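Local atomic coordinates of uncharacterized ACR, COG1565 superfamily (Burkholderia thailandensis, PDB entry 4F3N), a protein that is of unknown function but probably acts as an S-adenosylmethionine-dependent methyltransferase, perhaps one that symmetrically dimethylates protein arginine. Residues 148-153 with 183-188; 169-174 with 197-202. All blocks are in the same frame, centred on the assembly; numbering follows the deposited sequence.

Contact 1. Residues 148-153 with 183-188; sequences TGKLAA and RETLGA
T185 and T148 meet because the T185 side chain turns its OG1 beside its own backbone N (chi1 -63°) and its methyl CG2 anti to that N. From this position OG1 reaches the carbonyl of T148 and donates a hydrogen bond to T148 O at 2.7 Å. The hydroxyl approaches T148 O with a C=O...OG1 angle of 160° and is tilted 18° from the carbonyl plane. CG2 sits 3.8 Å from G149 O and lies near K150 N. OG1 thus holds the turn before helix 150-161, and CG2 packs on the start of the helix itself.

G149 is the N-cap of that helix. Its backbone, with a positive phi, calls for glycine, and its bare CA lets the T185 backbone come within 5.9 Å, CA to CA. One turn further on, L186 points its CD2 branch at the backbone of A153, 3.7 Å from A153 CA. The methyls of A152 and A153 both touch the same CD2, with A153 CB at 4.0 Å. Small residues thus let the two helices pack closely.

G149 and A152 fit a GxGxxA pattern, consistent with the glycine-rich turn of Rossmann-like methyltransferases. T185 OG1 is also hydrogen-bonded to R181 O within its own helix. The two carbonyls therefore share the single proton of this buried hydroxyl, and the bond to T148 O ties helix 179-189 to the glycine-rich turn.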
loop_
_atom_site.group_PDB
_atom_site.type_symbol
_atom_site.label_atom_id
_atom_site.label_comp_id
_atom_site.label_asym_id
_atom_site.label_seq_id
_atom_site.Cartn_x
_atom_site.Cartn_y
_atom_site.Cartn_z
ATOM N N THR A 148 3.026 2.362 -12.249
ATOM C CA THR A 148 3.498 2.531 -13.619
ATOM C C THR A 148 4.956 3.072 -13.693
ATOM O O THR A 148 5.434 3.431 -14.763
ATOM C CB THR A 148 2.600 3.446 -14.429
ATOM O OG1 THR A 148 2.604 4.749 -13.849
ATOM C CG2 THR A 148 1.157 2.870 -14.514
ATOM N N GLY A 149 5.646 3.070 -12.547
ATOM C CA GLY A 149 7.036 3.435 -12.519
ATOM C C GLY A 149 7.338 4.913 -12.321
ATOM O O GLY A 149 8.482 5.312 -12.429
ATOM N N LYS A 150 6.332 5.709 -12.035
ATOM C CA LYS A 150 6.557 7.164 -11.820
ATOM C C LYS A 150 7.427 7.469 -10.609
ATOM O O LYS A 150 8.326 8.336 -10.657
ATOM C CB LYS A 150 5.234 7.907 -11.705
ATOM C CG LYS A 150 4.453 7.974 -12.979
ATOM C CD LYS A 150 3.242 8.873 -12.772
ATOM C CE LYS A 150 2.189 8.693 -13.852
ATOM N NZ LYS A 150 2.751 9.008 -15.191
ATOM N N LEU A 151 7.213 6.757 -9.513
ATOM C CA LEU A 151 8.054 6.969 -8.329
ATOM C C LEU A 151 9.488 6.533 -8.573
ATOM O O LEU A 151 10.418 7.213 -8.167
ATOM C CB LEU A 151 7.490 6.236 -7.112
ATOM C CG LEU A 151 8.292 6.391 -5.807
ATOM C CD1 LEU A 151 8.333 7.829 -5.381
ATOM C CD2 LEU A 151 7.624 5.621 -4.651
ATOM N N ALA A 152 9.670 5.393 -9.257
ATOM C CA ALA A 152 11.010 4.898 -9.549
ATOM C C ALA A 152 11.754 5.933 -10.390
ATOM O O ALA A 152 12.911 6.254 -10.091
ATOM C CB ALA A 152 10.952 3.530 -10.296
ATOM N N ALA A 153 11.119 6.441 -11.447
ATOM C CA ALA A 153 11.787 7.419 -12.310
ATOM C C ALA A 153 12.170 8.664 -11.507
ATOM O O ALA A 153 13.308 9.173 -11.615
ATOM C CB ALA A 153 10.919 7.776 -13.500
ATOM N N ARG A 183 8.841 0.094 -17.601
ATOM C CA ARG A 183 10.000 0.224 -18.473
ATOM C C ARG A 183 9.817 1.389 -19.439
ATOM O O ARG A 183 10.729 2.152 -19.666
ATOM C CB ARG A 183 10.184 -1.095 -19.252
ATOM C CG ARG A 183 11.269 -1.078 -20.296
ATOM C CD ARG A 183 11.442 -2.507 -20.811
ATOM N NE ARG A 183 12.511 -2.578 -21.772
ATOM C CZ ARG A 183 12.323 -2.544 -23.085
ATOM N NH1 ARG A 183 11.091 -2.500 -23.584
ATOM N NH2 ARG A 183 13.360 -2.608 -23.897
ATOM N N GLU A 184 8.606 1.536 -19.969
ATOM C CA GLU A 184 8.267 2.651 -20.859
ATOM C C GLU A 184 8.408 3.998 -20.151
ATOM O O GLU A 184 9.035 4.902 -20.684
ATOM C CB GLU A 184 6.828 2.494 -21.356
ATOM C CG GLU A 184 6.476 3.422 -22.507
ATOM C CD GLU A 184 4.991 3.432 -22.841
ATOM O OE1 GLU A 184 4.187 2.717 -22.180
ATOM O OE2 GLU A 184 4.619 4.202 -23.758
ATOM N N THR A 185 7.868 4.078 -18.930
ATOM C CA THR A 185 7.911 5.291 -18.100
ATOM C C THR A 185 9.370 5.660 -17.798
ATOM O O THR A 185 9.783 6.801 -17.957
ATOM C CB THR A 185 7.144 5.086 -16.776
ATOM O OG1 THR A 185 5.760 4.839 -17.041
ATOM C CG2 THR A 185 7.267 6.288 -15.842
ATOM N N LEU A 186 10.149 4.681 -17.377
ATOM C CA LEU A 186 11.569 4.919 -17.082
ATOM C C LEU A 186 12.362 5.366 -18.314
ATOM O O LEU A 186 13.262 6.197 -18.220
ATOM C CB LEU A 186 12.199 3.658 -16.467
ATOM C CG LEU A 186 11.808 3.431 -15.018
ATOM C CD1 LEU A 186 11.924 1.955 -14.640
ATOM C CD2 LEU A 186 12.646 4.263 -14.056
ATOM N N GLY A 187 12.085 4.763 -19.457
ATOM C CA GLY A 187 12.787 5.145 -20.680
ATOM C C GLY A 187 12.502 6.585 -21.061
ATOM O O GLY A 187 13.397 7.299 -21.516
ATOM N N ALA A 188 11.254 7.002 -20.851
ATOM C CA ALA A 188 10.767 8.336 -21.186
ATOM C C ALA A 188 11.207 9.404 -20.181
ATOM O O ALA A 188 11.584 10.510 -20.572
ATOM C CB ALA A 188 9.247 8.309 -21.266
#

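Contact 2. Residues 169-174 with 197-202; sequences YAIVDL and VRWLDA
I171 and W199 pack side by side on neighbouring parallel strands of a Rossmann-like sheet. Strands 168-172 and 197-200 form a beta-alpha-beta unit with helix 179-189. Strand 197-200 is an edge strand within this chain. I171 CB lies 3.6 Å from W199 CD1, in an oblique approach to the indole. The CG2 branch, anti to the I171 backbone N, stays beside the same pyrrole end, 3.7 Å from W199 CD1. The other branch runs through CG1, which lies in plane at the edge of the Y169 ring. Its tip CD1 reaches both W199 NE1, at 3.7 Å, and V197 CG1. That V197 methyl also sits above one face of the indole, offset toward its rim. W199 NE1 is hydrogen-bonded to Q182 of helix 179-189.

A170, V172 and L200 occupy the opposite face, where L200 CD1 touches both A170 CB and V172 CG2.

The backbones join in a regular parallel ladder: R198 N to Y169 O, I171 N to R198 O, L200 N to I171 O and D173 N to L200 O. Past the strands, R179 forms salt bridges with D173 and D201. The last bond of the ladder is nearly straight, with D173 N 3.0 Å from L200 O and an angle of 168° at the hydrogen.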
loop_
_atom_site.group_PDB
_atom_site.type_symbol
_atom_site.label_atom_id
_atom_site.label_comp_id
_atom_site.label_asym_id
_atom_site.label_seq_id
_atom_site.Cartn_x
_atom_site.Cartn_y
_atom_site.Cartn_z
ATOM N N TYR A 169 18.425 -0.397 -9.060
ATOM C CA TYR A 169 17.080 -0.073 -8.552
ATOM C C TYR A 169 16.264 -1.267 -8.970
ATOM O O TYR A 169 16.027 -1.449 -10.172
ATOM C CB TYR A 169 16.553 1.217 -9.230
ATOM C CG TYR A 169 15.280 1.763 -8.586
ATOM C CD1 TYR A 169 14.060 1.092 -8.741
ATOM C CD2 TYR A 169 15.317 2.920 -7.785
ATOM C CE1 TYR A 169 12.904 1.570 -8.128
ATOM C CE2 TYR A 169 14.194 3.388 -7.193
ATOM C CZ TYR A 169 12.980 2.734 -7.395
ATOM O OH TYR A 169 11.842 3.213 -6.740
ATOM N N ALA A 170 15.903 -2.119 -8.014
ATOM C CA ALA A 170 15.161 -3.350 -8.262
ATOM C C ALA A 170 13.677 -3.085 -8.134
ATOM O O ALA A 170 13.232 -2.411 -7.182
ATOM C CB ALA A 170 15.574 -4.468 -7.304
ATOM N N ILE A 171 12.908 -3.548 -9.103
ATOM C CA ILE A 171 11.416 -3.502 -8.983
ATOM C C ILE A 171 10.863 -4.916 -8.869
ATOM O O ILE A 171 11.148 -5.759 -9.698
ATOM C CB ILE A 171 10.724 -2.762 -10.151
ATOM C CG1 ILE A 171 11.147 -1.294 -10.182
ATOM C CG2 ILE A 171 9.208 -2.953 -10.066
ATOM C CD1 ILE A 171 10.729 -0.489 -11.421
ATOM N N VAL A 172 10.071 -5.189 -7.833
ATOM C CA VAL A 172 9.411 -6.475 -7.683
ATOM C C VAL A 172 8.032 -6.435 -8.296
ATOM O O VAL A 172 7.149 -5.751 -7.787
ATOM C CB VAL A 172 9.269 -6.951 -6.207
ATOM C CG1 VAL A 172 8.650 -8.346 -6.158
ATOM C CG2 VAL A 172 10.612 -6.937 -5.508
ATOM N N ASP A 173 7.870 -7.207 -9.364
ATOM C CA ASP A 173 6.655 -7.264 -10.186
ATOM C C ASP A 173 6.250 -8.724 -10.246
ATOM O O ASP A 173 6.611 -9.445 -11.180
ATOM C CB ASP A 173 6.937 -6.690 -11.580
ATOM C CG ASP A 173 5.789 -6.886 -12.551
ATOM O OD1 ASP A 173 4.607 -6.930 -12.147
ATOM O OD2 ASP A 173 6.061 -6.998 -13.757
ATOM N N LEU A 174 5.527 -9.166 -9.223
ATOM C CA LEU A 174 5.257 -10.590 -9.052
ATOM C C LEU A 174 4.520 -11.166 -10.239
ATOM O O LEU A 174 4.761 -12.312 -10.601
ATOM C CB LEU A 174 4.384 -10.854 -7.801
ATOM C CG LEU A 174 4.925 -10.450 -6.428
ATOM C CD1 LEU A 174 3.928 -10.831 -5.322
ATOM C CD2 LEU A 174 6.293 -11.061 -6.178
ATOM N N VAL A 197 17.919 -0.176 -13.739
ATOM C CA VAL A 197 16.709 -0.811 -13.213
ATOM C C VAL A 197 16.679 -2.289 -13.586
ATOM O O VAL A 197 17.000 -2.661 -14.735
ATOM C CB VAL A 197 15.439 -0.089 -13.707
ATOM C CG1 VAL A 197 14.196 -0.760 -13.167
ATOM C CG2 VAL A 197 15.478 1.400 -13.318
ATOM N N ARG A 198 16.350 -3.149 -12.628
ATOM C CA ARG A 198 16.150 -4.556 -12.905
ATOM C C ARG A 198 14.854 -4.981 -12.259
ATOM O O ARG A 198 14.482 -4.458 -11.176
ATOM C CB ARG A 198 17.316 -5.395 -12.370
ATOM C CG ARG A 198 18.639 -5.176 -13.094
ATOM C CD ARG A 198 18.587 -5.691 -14.517
ATOM N NE ARG A 198 19.877 -5.528 -15.192
ATOM C CZ ARG A 198 20.298 -4.407 -15.773
ATOM N NH1 ARG A 198 19.554 -3.307 -15.780
ATOM N NH2 ARG A 198 21.498 -4.384 -16.376
ATOM N N TRP A 199 14.149 -5.913 -12.889
ATOM C CA TRP A 199 12.900 -6.411 -12.360
ATOM C C TRP A 199 13.044 -7.820 -11.809
ATOM O O TRP A 199 13.747 -8.664 -12.376
ATOM C CB TRP A 199 11.853 -6.405 -13.461
ATOM C CG TRP A 199 11.304 -5.037 -13.777
ATOM C CD1 TRP A 199 10.116 -4.449 -13.292
ATOM C CD2 TRP A 199 11.895 -4.002 -14.645
ATOM N NE1 TRP A 199 9.966 -3.199 -13.790
ATOM C CE2 TRP A 199 10.979 -2.873 -14.619
ATOM C CE3 TRP A 199 13.033 -3.933 -15.441
ATOM C CZ2 TRP A 199 11.206 -1.727 -15.351
ATOM C CZ3 TRP A 199 13.272 -2.761 -16.161
ATOM C CH2 TRP A 199 12.367 -1.677 -16.106
ATOM N N LEU A 200 12.380 -8.046 -10.682
ATOM C CA LEU A 200 12.399 -9.317 -9.973
ATOM C C LEU A 200 11.024 -9.952 -9.957
ATOM O O LEU A 200 10.030 -9.246 -9.864
ATOM C CB LEU A 200 12.818 -9.069 -8.531
ATOM C CG LEU A 200 14.145 -8.386 -8.275
ATOM C CD1 LEU A 200 14.300 -8.177 -6.784
ATOM C CD2 LEU A 200 15.312 -9.196 -8.844
ATOM N N ASP A 201 10.986 -11.287 -9.984
ATOM C CA ASP A 201 9.739 -12.017 -9.959
ATOM C C ASP A 201 9.276 -12.329 -8.513
ATOM O O ASP A 201 8.122 -12.715 -8.301
ATOM C CB ASP A 201 9.893 -13.339 -10.702
ATOM C CG ASP A 201 10.215 -13.139 -12.182
ATOM O OD1 ASP A 201 10.109 -12.002 -12.649
ATOM O OD2 ASP A 201 10.564 -14.114 -12.871
ATOM N N ALA A 202 10.175 -12.190 -7.554
ATOM C CA ALA A 202 9.876 -12.473 -6.147
ATOM C C ALA A 202 10.848 -11.727 -5.259
ATOM O O ALA A 202 11.896 -11.305 -5.716
ATOM C CB ALA A 202 9.968 -13.961 -5.890
#

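Contact 2 lies at one edge of the sheet, and contact 1 is the pair of helices packed on one of its faces. Their centres are 13 Å apart, and their segments alternate along the chain. L186 joins the two: its CD2 serves contact 1, while its CD1 lies 3.8 Å from V197 CG2 and 3.8 Å from W199 CZ2. On the other helix, A152 CA is 3.4 Å from Y169 OH, which is hydrogen-bonded to E143. N214 binds S-adenosyl-L-homocysteine in a structure of this protein, but the ligand is absent from this chain. K150 of contact 1 and Y169 of contact 2 each come within about 8 Å of N214, side chain to side chain. Neither is a known ligand-binding residue.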